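Local coordinates for S-adenosylmethionine-dependent methyltransferase (Clostridium acetobutylicum, PDB 1Y8C), which probably acts as a methyltransferase that uses S-adenosylmethionine as methyl donor, at residues T62-L67 with P86-Q91; D120-F125 with I208-K213; L217-K222 with I238-K243. One frame throughout, in Å; residues are numbered along the deposited sequence.

Contact 1 of 3, residues T62-L67 with P86-Q91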
loop_
_atom_site.group_PDB
_atom_site.type_symbol
_atom_site.label_atom_id
_atom_site.label_comp_id
_atom_site.label_asym_id
_atom_site.label_seq_id
_atom_site.Cartn_x
_atom_site.Cartn_y
_atom_site.Cartn_z
ATOM N N THR A 62 5.957 16.140 5.349
ATOM C CA THR A 62 5.264 14.945 4.906
ATOM C C THR A 62 3.943 15.240 4.206
ATOM O O THR A 62 3.206 16.150 4.582
ATOM C CB THR A 62 4.969 13.999 6.097
ATOM O OG1 THR A 62 6.190 13.679 6.770
ATOM C CG2 THR A 62 4.316 12.719 5.616
ATOM N N TRP A 63 3.663 14.453 3.174
ATOM C CA TRP A 63 2.424 14.554 2.425
ATOM C C TRP A 63 1.804 13.167 2.384
ATOM O O TRP A 63 2.483 12.179 2.103
ATOM C CB TRP A 63 2.683 15.034 1.009
ATOM C CG TRP A 63 2.901 16.479 0.914
ATOM C CD1 TRP A 63 4.015 17.170 1.291
ATOM C CD2 TRP A 63 1.985 17.441 0.393
ATOM N NE1 TRP A 63 3.854 18.511 1.027
ATOM C CE2 TRP A 63 2.619 18.703 0.472
ATOM C CE3 TRP A 63 0.696 17.358 -0.147
ATOM C CZ2 TRP A 63 1.995 19.880 0.047
ATOM C CZ3 TRP A 63 0.076 18.526 -0.574
ATOM C CH2 TRP A 63 0.729 19.771 -0.480
ATOM N N ALA A 64 0.511 13.109 2.673
ATOM C CA ALA A 64 -0.236 11.863 2.684
ATOM C C ALA A 64 -1.409 12.004 1.722
ATOM O O ALA A 64 -2.212 12.929 1.846
ATOM C CB ALA A 64 -0.740 11.578 4.087
ATOM N N VAL A 65 -1.506 11.083 0.769
ATOM C CA VAL A 65 -2.565 11.120 -0.222
ATOM C C VAL A 65 -3.356 9.822 -0.242
ATOM O O VAL A 65 -2.788 8.742 -0.152
ATOM C CB VAL A 65 -1.983 11.349 -1.616
ATOM C CG1 VAL A 65 -3.096 11.464 -2.626
ATOM C CG2 VAL A 65 -1.116 12.598 -1.611
ATOM N N ASP A 66 -4.671 9.937 -0.355
ATOM C CA ASP A 66 -5.538 8.766 -0.402
ATOM C C ASP A 66 -6.844 9.172 -1.053
ATOM O O ASP A 66 -7.275 10.306 -0.919
ATOM C CB ASP A 66 -5.794 8.224 1.010
ATOM C CG ASP A 66 -6.333 6.791 1.003
ATOM O OD1 ASP A 66 -7.503 6.578 0.601
ATOM O OD2 ASP A 66 -5.572 5.878 1.394
ATOM N N LEU A 67 -7.471 8.242 -1.754
ATOM C CA LEU A 67 -8.719 8.528 -2.439
ATOM C C LEU A 67 -9.909 8.572 -1.489
ATOM O O LEU A 67 -10.875 9.284 -1.733
ATOM C CB LEU A 67 -8.960 7.471 -3.509
ATOM C CG LEU A 67 -10.154 7.654 -4.444
ATOM C CD1 LEU A 67 -9.966 8.895 -5.326
ATOM C CD2 LEU A 67 -10.273 6.406 -5.305
ATOM N N PRO A 86 1.303 16.424 8.889
ATOM C CA PRO A 86 1.608 16.194 7.470
ATOM C C PRO A 86 0.507 16.793 6.567
ATOM O O PRO A 86 -0.662 16.836 6.953
ATOM C CB PRO A 86 1.677 14.665 7.375
ATOM C CG PRO A 86 0.709 14.222 8.423
ATOM C CD PRO A 86 1.016 15.150 9.574
ATOM N N ARG A 87 0.884 17.262 5.378
ATOM C CA ARG A 87 -0.091 17.838 4.453
ATOM C C ARG A 87 -0.921 16.722 3.834
ATOM O O ARG A 87 -0.370 15.741 3.331
ATOM C CB ARG A 87 0.598 18.599 3.322
ATOM C CG ARG A 87 1.548 19.702 3.757
ATOM C CD ARG A 87 0.857 20.767 4.589
ATOM N NE ARG A 87 1.629 22.007 4.599
ATOM C CZ ARG A 87 1.463 22.999 3.729
ATOM N NH1 ARG A 87 0.543 22.907 2.772
ATOM N NH2 ARG A 87 2.225 24.081 3.813
ATOM N N LEU A 88 -2.242 16.867 3.849
ATOM C CA LEU A 88 -3.103 15.834 3.283
ATOM C C LEU A 88 -3.741 16.245 1.944
ATOM O O LEU A 88 -3.900 17.431 1.646
ATOM C CB LEU A 88 -4.189 15.480 4.301
ATOM C CG LEU A 88 -3.720 15.107 5.715
ATOM C CD1 LEU A 88 -4.918 14.860 6.606
ATOM C CD2 LEU A 88 -2.841 13.876 5.665
ATOM N N ALA A 89 -4.090 15.263 1.127
ATOM C CA ALA A 89 -4.728 15.549 -0.154
ATOM C C ALA A 89 -5.465 14.323 -0.681
ATOM O O ALA A 89 -4.907 13.228 -0.745
ATOM C CB ALA A 89 -3.698 16.033 -1.178
ATOM N N CYS A 90 -6.729 14.520 -1.045
ATOM C CA CYS A 90 -7.554 13.446 -1.566
ATOM C C CYS A 90 -7.412 13.452 -3.080
ATOM O O CYS A 90 -7.888 14.369 -3.745
ATOM C CB CYS A 90 -9.012 13.672 -1.173
ATOM S SG CYS A 90 -10.063 12.213 -1.368
ATOM N N GLN A 91 -6.741 12.439 -3.622
ATOM C CA GLN A 91 -6.524 12.336 -5.064
ATOM C C GLN A 91 -6.355 10.904 -5.501
ATOM O O GLN A 91 -6.032 10.032 -4.696
ATOM C CB GLN A 91 -5.263 13.091 -5.477
ATOM C CG GLN A 91 -5.346 14.573 -5.297
ATOM C CD GLN A 91 -4.061 15.266 -5.663
ATOM O OE1 GLN A 91 -3.188 14.692 -6.312
ATOM N NE2 GLN A 91 -3.943 16.520 -5.264
#
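The indole of Trp63 carries the aliphatic base of Arg87 on one face: Arg87 CB sits 3.5 Å from the centroid of the six-membered ring, 13° off its normal, a CH-pi contact. Arg87 CG still touches Trp63 CE2, and beyond the bend at chi2 (-59°) the chain rises from the ring; the guanidinium passes Trp63 CZ2 obliquely, the two planes 30° apart. A broad, flat tryptophan suits this place because its face can take the methylenes of an arginine; its ring also meets that of Phe102 at a steep angle. Beneath these groups the backbones run parallel. Arg87 N donates to Thr62 O at 2.7 Å, Ala64 N to Arg87 O, and Ala89 N to Ala64 O. Strand 61-65, helix 69-81 and strand 87-89 form a beta-alpha-beta unit of the Rossmann-like methyltransferase fold, with 87-89 as the outermost strand. On the helix side small Ala64 lets Leu88 lie close, its CD2 3.5 Å from Ala64 CB, while Leu88 also touches Glu76 of the helix. At the start of the pairing Thr62 and Pro86 lie side by side, CB to CB 3.6 Å. Beyond Val65, whose CG1 rests 3.2 Å from Ala89 O, the ladder slackens into weak bonds from Asp66 N to Ala89 O and from Gln91 N to Asp66 O. The Asp66 carboxylate turns away to Gly47 N and Ser68 N.

Contact 2 of 3, residues D120-F125 with I208-K213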
loop_
_atom_site.group_PDB
_atom_site.type_symbol
_atom_site.label_atom_id
_atom_site.label_comp_id
_atom_site.label_asym_id
_atom_site.label_seq_id
_atom_site.Cartn_x
_atom_site.Cartn_y
_atom_site.Cartn_z
ATOM N N ASP A 120 -3.370 2.920 -16.726
ATOM C CA ASP A 120 -3.416 3.742 -15.534
ATOM C C ASP A 120 -2.214 3.442 -14.644
ATOM O O ASP A 120 -1.797 4.285 -13.853
ATOM C CB ASP A 120 -4.700 3.490 -14.752
ATOM C CG ASP A 120 -5.897 4.154 -15.374
ATOM O OD1 ASP A 120 -5.764 5.316 -15.809
ATOM O OD2 ASP A 120 -6.980 3.527 -15.420
ATOM N N LEU A 121 -1.669 2.236 -14.766
ATOM C CA LEU A 121 -0.518 1.847 -13.968
ATOM C C LEU A 121 0.717 2.549 -14.515
ATOM O O LEU A 121 1.619 2.924 -13.760
ATOM C CB LEU A 121 -0.327 0.328 -14.006
ATOM C CG LEU A 121 0.744 -0.256 -13.079
ATOM C CD1 LEU A 121 0.396 0.012 -11.621
ATOM C CD2 LEU A 121 0.846 -1.728 -13.338
ATOM N N LYS A 122 0.753 2.724 -15.832
ATOM C CA LYS A 122 1.862 3.412 -16.481
ATOM C C LYS A 122 1.832 4.878 -16.066
ATOM O O LYS A 122 2.859 5.445 -15.700
ATOM C CB LYS A 122 1.754 3.289 -18.005
ATOM C CG LYS A 122 2.299 1.972 -18.550
ATOM C CD LYS A 122 2.065 1.812 -20.050
ATOM C CE LYS A 122 2.573 0.450 -20.530
ATOM N NZ LYS A 122 2.155 0.094 -21.923
ATOM N N LYS A 123 0.647 5.483 -16.120
ATOM C CA LYS A 123 0.484 6.875 -15.736
ATOM C C LYS A 123 0.960 7.042 -14.299
ATOM O O LYS A 123 1.650 8.007 -13.955
ATOM C CB LYS A 123 -0.985 7.288 -15.881
ATOM C CG LYS A 123 -1.445 7.321 -17.333
ATOM C CD LYS A 123 -2.925 7.673 -17.503
ATOM C CE LYS A 123 -3.255 9.123 -17.118
ATOM N NZ LYS A 123 -3.300 9.385 -15.649
ATOM N N TYR A 124 0.596 6.072 -13.475
ATOM C CA TYR A 124 0.975 6.027 -12.075
ATOM C C TYR A 124 2.507 6.089 -11.914
ATOM O O TYR A 124 3.023 6.992 -11.277
ATOM C CB TYR A 124 0.404 4.742 -11.473
ATOM C CG TYR A 124 0.944 4.343 -10.128
ATOM C CD1 TYR A 124 0.642 5.073 -8.985
ATOM C CD2 TYR A 124 1.703 3.181 -9.991
ATOM C CE1 TYR A 124 1.078 4.646 -7.730
ATOM C CE2 TYR A 124 2.142 2.746 -8.756
ATOM C CZ TYR A 124 1.824 3.476 -7.626
ATOM O OH TYR A 124 2.232 3.011 -6.398
ATOM N N PHE A 125 3.227 5.137 -12.497
ATOM C CA PHE A 125 4.680 5.128 -12.390
ATOM C C PHE A 125 5.254 6.422 -12.916
ATOM O O PHE A 125 6.204 6.966 -12.350
ATOM C CB PHE A 125 5.285 3.947 -13.160
ATOM C CG PHE A 125 5.096 2.612 -12.478
ATOM C CD1 PHE A 125 4.977 1.447 -13.228
ATOM C CD2 PHE A 125 5.019 2.524 -11.087
ATOM C CE1 PHE A 125 4.772 0.226 -12.608
ATOM C CE2 PHE A 125 4.815 1.306 -10.466
ATOM C CZ PHE A 125 4.694 0.153 -11.222
ATOM N N ILE A 208 5.637 -5.781 -14.487
ATOM C CA ILE A 208 5.918 -4.656 -13.622
ATOM C C ILE A 208 7.245 -4.032 -14.023
ATOM O O ILE A 208 7.359 -2.815 -14.163
ATOM C CB ILE A 208 5.992 -5.092 -12.152
ATOM C CG1 ILE A 208 4.603 -5.505 -11.662
ATOM C CG2 ILE A 208 6.567 -3.959 -11.305
ATOM C CD1 ILE A 208 3.604 -4.361 -11.574
ATOM N N GLU A 209 8.251 -4.880 -14.199
ATOM C CA GLU A 209 9.571 -4.420 -14.579
ATOM C C GLU A 209 9.498 -3.607 -15.865
ATOM O O GLU A 209 10.130 -2.554 -15.973
ATOM C CB GLU A 209 10.507 -5.621 -14.732
ATOM C CG GLU A 209 11.361 -5.871 -13.479
ATOM C CD GLU A 209 11.120 -7.221 -12.796
ATOM O OE1 GLU A 209 11.476 -8.267 -13.387
ATOM O OE2 GLU A 209 10.583 -7.229 -11.664
ATOM N N LYS A 210 8.710 -4.080 -16.830
ATOM C CA LYS A 210 8.559 -3.369 -18.098
ATOM C C LYS A 210 7.875 -2.013 -17.868
ATOM O O LYS A 210 8.381 -0.981 -18.298
ATOM C CB LYS A 210 7.749 -4.214 -19.091
ATOM C CG LYS A 210 7.777 -3.672 -20.522
ATOM C CD LYS A 210 7.056 -4.580 -21.531
ATOM C CE LYS A 210 5.533 -4.468 -21.448
ATOM N NZ LYS A 210 5.008 -3.130 -21.885
ATOM N N TYR A 211 6.736 -2.025 -17.177
ATOM C CA TYR A 211 5.997 -0.802 -16.887
ATOM C C TYR A 211 6.828 0.189 -16.083
ATOM O O TYR A 211 6.651 1.398 -16.207
ATOM C CB TYR A 211 4.712 -1.132 -16.129
ATOM C CG TYR A 211 3.753 -2.017 -16.900
ATOM C CD1 TYR A 211 2.727 -2.706 -16.246
ATOM C CD2 TYR A 211 3.862 -2.155 -18.287
ATOM C CE1 TYR A 211 1.837 -3.511 -16.957
ATOM C CE2 TYR A 211 2.976 -2.955 -19.005
ATOM C CZ TYR A 211 1.962 -3.629 -18.337
ATOM O OH TYR A 211 1.065 -4.393 -19.058
ATOM N N LEU A 212 7.729 -0.316 -15.250
ATOM C CA LEU A 212 8.578 0.564 -14.465
ATOM C C LEU A 212 9.497 1.322 -15.401
ATOM O O LEU A 212 9.556 2.547 -15.358
ATOM C CB LEU A 212 9.422 -0.231 -13.472
ATOM C CG LEU A 212 8.795 -0.546 -12.119
ATOM C CD1 LEU A 212 9.780 -1.346 -11.295
ATOM C CD2 LEU A 212 8.426 0.740 -11.406
ATOM N N LYS A 213 10.213 0.584 -16.244
ATOM C CA LYS A 213 11.139 1.180 -17.202
ATOM C C LYS A 213 10.425 2.245 -18.024
ATOM O O LYS A 213 10.992 3.287 -18.348
ATOM C CB LYS A 213 11.704 0.103 -18.131
ATOM C CG LYS A 213 12.784 -0.779 -17.502
ATOM C CD LYS A 213 14.107 -0.029 -17.373
ATOM C CE LYS A 213 15.270 -0.966 -17.077
ATOM N NZ LYS A 213 16.576 -0.265 -17.239
#
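Phe125 and Tyr211 bring together two helices on one side of the Rossmann-like sheet, 118-129 and 205-214. The short helical segments cross at -52° with their axes 9.2 Å apart. The ring of Phe125 points into the gap. Leu212 CD2 stands 3.6 Å from the ring centroid, only 5° off the normal, while Tyr211 CB comes in at the edge, in the ring plane, 3.8 Å from Phe125 CE1. Closer still, Phe125 CD1 lies 3.4 Å from Tyr211 O. A flat aromatic suits this place, because its face takes a leucine methyl while its edge fits against the neighbouring turn, and Leu212 itself leans on Tyr240 and Val242 of the sheet. With chi1 at -61°, the Tyr211 ring lies across Leu121 and Lys122, both on the same side of its plane. Leu121 CD2 meets Tyr211 CD1 at 3.6 Å, the two side chains at about a right angle, and the same methyl approaches Ile208 CD1. Lysine suits the outer border because its methylenes can serve as an apolar arm: the chain of Lys122, extended beyond CG, lays its CE 3.7 Å from Tyr211 CD2 and brings its NZ to 4.3 Å from the like-charged Lys210 NZ.

Contact 3 of 3, residues L217-K222 with I238-K243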
loop_
_atom_site.group_PDB
_atom_site.type_symbol
_atom_site.label_atom_id
_atom_site.label_comp_id
_atom_site.label_asym_id
_atom_site.label_seq_id
_atom_site.Cartn_x
_atom_site.Cartn_y
_atom_site.Cartn_z
ATOM N N LEU A 217 11.954 4.646 -14.493
ATOM C CA LEU A 217 12.392 4.284 -13.151
ATOM C C LEU A 217 13.307 3.052 -13.187
ATOM O O LEU A 217 13.037 2.101 -13.911
ATOM C CB LEU A 217 11.171 4.008 -12.281
ATOM C CG LEU A 217 10.294 5.235 -12.049
ATOM C CD1 LEU A 217 9.023 4.852 -11.310
ATOM C CD2 LEU A 217 11.084 6.258 -11.263
ATOM N N ASN A 218 14.392 3.075 -12.416
ATOM C CA ASN A 218 15.335 1.951 -12.373
ATOM C C ASN A 218 15.175 1.148 -11.071
ATOM O O ASN A 218 14.970 1.720 -9.995
ATOM C CB ASN A 218 16.781 2.475 -12.500
ATOM C CG ASN A 218 17.829 1.355 -12.478
ATOM O OD1 ASN A 218 17.824 0.463 -13.335
ATOM N ND2 ASN A 218 18.736 1.404 -11.495
ATOM N N ILE A 219 15.272 -0.176 -11.169
ATOM C CA ILE A 219 15.127 -1.031 -9.990
ATOM C C ILE A 219 16.406 -1.099 -9.162
ATOM O O ILE A 219 17.482 -1.400 -9.679
ATOM C CB ILE A 219 14.703 -2.469 -10.382
ATOM C CG1 ILE A 219 13.380 -2.434 -11.144
ATOM C CG2 ILE A 219 14.521 -3.325 -9.132
ATOM C CD1 ILE A 219 12.906 -3.789 -11.590
ATOM N N LEU A 220 16.279 -0.807 -7.873
ATOM C CA LEU A 220 17.418 -0.823 -6.965
ATOM C C LEU A 220 17.414 -2.107 -6.147
ATOM O O LEU A 220 18.426 -2.498 -5.567
ATOM C CB LEU A 220 17.364 0.390 -6.030
ATOM C CG LEU A 220 18.457 1.454 -6.205
ATOM C CD1 LEU A 220 18.547 1.899 -7.658
ATOM C CD2 LEU A 220 18.153 2.633 -5.306
ATOM N N ASP A 221 16.267 -2.764 -6.097
ATOM C CA ASP A 221 16.167 -3.996 -5.357
ATOM C C ASP A 221 14.754 -4.524 -5.430
ATOM O O ASP A 221 13.798 -3.758 -5.498
ATOM C CB ASP A 221 16.574 -3.789 -3.897
ATOM C CG ASP A 221 17.314 -4.998 -3.320
ATOM O OD1 ASP A 221 16.961 -6.148 -3.678
ATOM O OD2 ASP A 221 18.237 -4.794 -2.500
ATOM N N LYS A 222 14.650 -5.849 -5.433
ATOM C CA LYS A 222 13.383 -6.558 -5.490
ATOM C C LYS A 222 13.461 -7.678 -4.455
ATOM O O LYS A 222 14.069 -8.723 -4.703
ATOM C CB LYS A 222 13.171 -7.150 -6.882
ATOM C CG LYS A 222 11.841 -7.859 -7.014
ATOM C CD LYS A 222 11.534 -8.297 -8.439
ATOM C CE LYS A 222 12.530 -9.331 -8.963
ATOM N NZ LYS A 222 12.104 -9.890 -10.288
ATOM N N ILE A 238 5.714 -8.868 -2.922
ATOM C CA ILE A 238 6.967 -8.362 -3.430
ATOM C C ILE A 238 7.183 -6.883 -3.152
ATOM O O ILE A 238 6.327 -6.048 -3.454
ATOM C CB ILE A 238 7.066 -8.622 -4.948
ATOM C CG1 ILE A 238 7.034 -10.137 -5.202
ATOM C CG2 ILE A 238 8.318 -7.968 -5.502
ATOM C CD1 ILE A 238 6.941 -10.568 -6.657
ATOM N N THR A 239 8.325 -6.552 -2.558
ATOM C CA THR A 239 8.615 -5.153 -2.285
ATOM C C THR A 239 9.668 -4.622 -3.241
ATOM O O THR A 239 10.796 -5.093 -3.254
ATOM C CB THR A 239 9.102 -4.938 -0.854
ATOM O OG1 THR A 239 8.045 -5.246 0.071
ATOM C CG2 THR A 239 9.523 -3.480 -0.671
ATOM N N TYR A 240 9.275 -3.653 -4.058
ATOM C CA TYR A 240 10.182 -3.037 -5.011
ATOM C C TYR A 240 10.777 -1.751 -4.446
ATOM O O TYR A 240 10.129 -1.005 -3.699
ATOM C CB TYR A 240 9.467 -2.674 -6.308
ATOM C CG TYR A 240 9.228 -3.818 -7.266
ATOM C CD1 TYR A 240 8.058 -4.581 -7.200
ATOM C CD2 TYR A 240 10.152 -4.112 -8.267
ATOM C CE1 TYR A 240 7.808 -5.602 -8.107
ATOM C CE2 TYR A 240 9.918 -5.134 -9.184
ATOM C CZ TYR A 240 8.739 -5.873 -9.096
ATOM O OH TYR A 240 8.505 -6.863 -10.020
ATOM N N LEU A 241 12.020 -1.499 -4.828
ATOM C CA LEU A 241 12.734 -0.306 -4.417
ATOM C C LEU A 241 13.332 0.291 -5.688
ATOM O O LEU A 241 14.224 -0.295 -6.292
ATOM C CB LEU A 241 13.836 -0.679 -3.446
ATOM C CG LEU A 241 14.050 0.428 -2.426
ATOM C CD1 LEU A 241 14.073 -0.190 -1.032
ATOM C CD2 LEU A 241 15.330 1.195 -2.734
ATOM N N VAL A 242 12.835 1.457 -6.092
ATOM C CA VAL A 242 13.310 2.096 -7.310
ATOM C C VAL A 242 13.706 3.560 -7.126
ATOM O O VAL A 242 13.447 4.168 -6.081
ATOM C CB VAL A 242 12.238 2.004 -8.421
ATOM C CG1 VAL A 242 11.609 0.619 -8.414
ATOM C CG2 VAL A 242 11.181 3.081 -8.226
ATOM N N LYS A 243 14.339 4.108 -8.163
ATOM C CA LYS A 243 14.778 5.501 -8.175
ATOM C C LYS A 243 14.730 6.047 -9.598
ATOM O O LYS A 243 14.513 5.298 -10.553
ATOM C CB LYS A 243 16.206 5.642 -7.637
ATOM C CG LYS A 243 17.260 4.900 -8.428
ATOM C CD LYS A 243 18.632 5.544 -8.275
ATOM C CE LYS A 243 19.063 5.682 -6.808
ATOM N NZ LYS A 243 18.642 6.968 -6.151
#
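A classic beta bulge interrupts the last antiparallel pairing of the sheet, where strand 217-224 lines the border of strand 237-244. Leu220 and Asp221 both face Leu241: Leu241 O receives Leu220 N at 2.6 Å and, weakly, Asp221 N at 3.2 Å, so one carbonyl serves two amides. The register shifts by one residue and the edge strand turns a corner at Leu220. Regular pairing flanks the bulge. Asn218 and Lys243 form a hydrogen-bonded pair, with Asn218 N 2.9 Å from Lys243 O and the return bond from Lys243 N lying in the carbonyl plane of Asn218; past the bulge, Leu241 N donates to Asp221 O. Strand 237-244, the one reversed strand, lies between 136-143 and the edge strand 217-224 in the order 3-2-1-4-5-7-6 of class I methyltransferases. On the side covered by helix 205-214 lie Ile219, Val242, Tyr240 and Lys222. Lys222 runs alongside Tyr240, pointing the same way; its CG, anti to the backbone N (chi1 -178°), hangs 4.0 Å above the ring plane toward the rim, and CD reaches Tyr240 CE2 at 3.6 Å. Ile219 CD1 comes to the ring edge near its plane. Tyrosine and lysine suit the strip, because their stems pack while their polar ends reach acids of the helix: Lys222 NZ forms a salt bridge with Glu205, and Tyr240 OH is hydrogen-bonded to Glu209. On the reverse side Leu220, displaced by the bulge, crosses the folded stem of Lys243. Its CD1 lies 3.4 Å from Lys243 CG and its CD2 3.5 Å from Lys243 CE, while Leu220 CB meets Leu241 CD2, joining the bulge to the apolar layer that Leu241 makes with Val137 and Ile139.

Contacts 1 and 3 lie at the two ends of the same seven-stranded sheet, their centres about 23 Å apart: contact 1 holds the parallel border strand 87-89, contact 3 holds border strand 217-224 against the reversed strand 237-244. Contact 2, centred about 12 Å from contact 3 and about 22 Å from contact 1, ties helix 118-129 of the first part to the last helix, 205-214. Contacts 2 and 3 touch directly through Glu209, which hydrogen-bonds Tyr240 and packs on Ile219; helix 205-214 also runs on into strand 217-224. Along the chain the three come in series: the five parallel strands 40-44 to 136-143 come first, and the last two strands finish the sheet after the four-stranded antiparallel sheet.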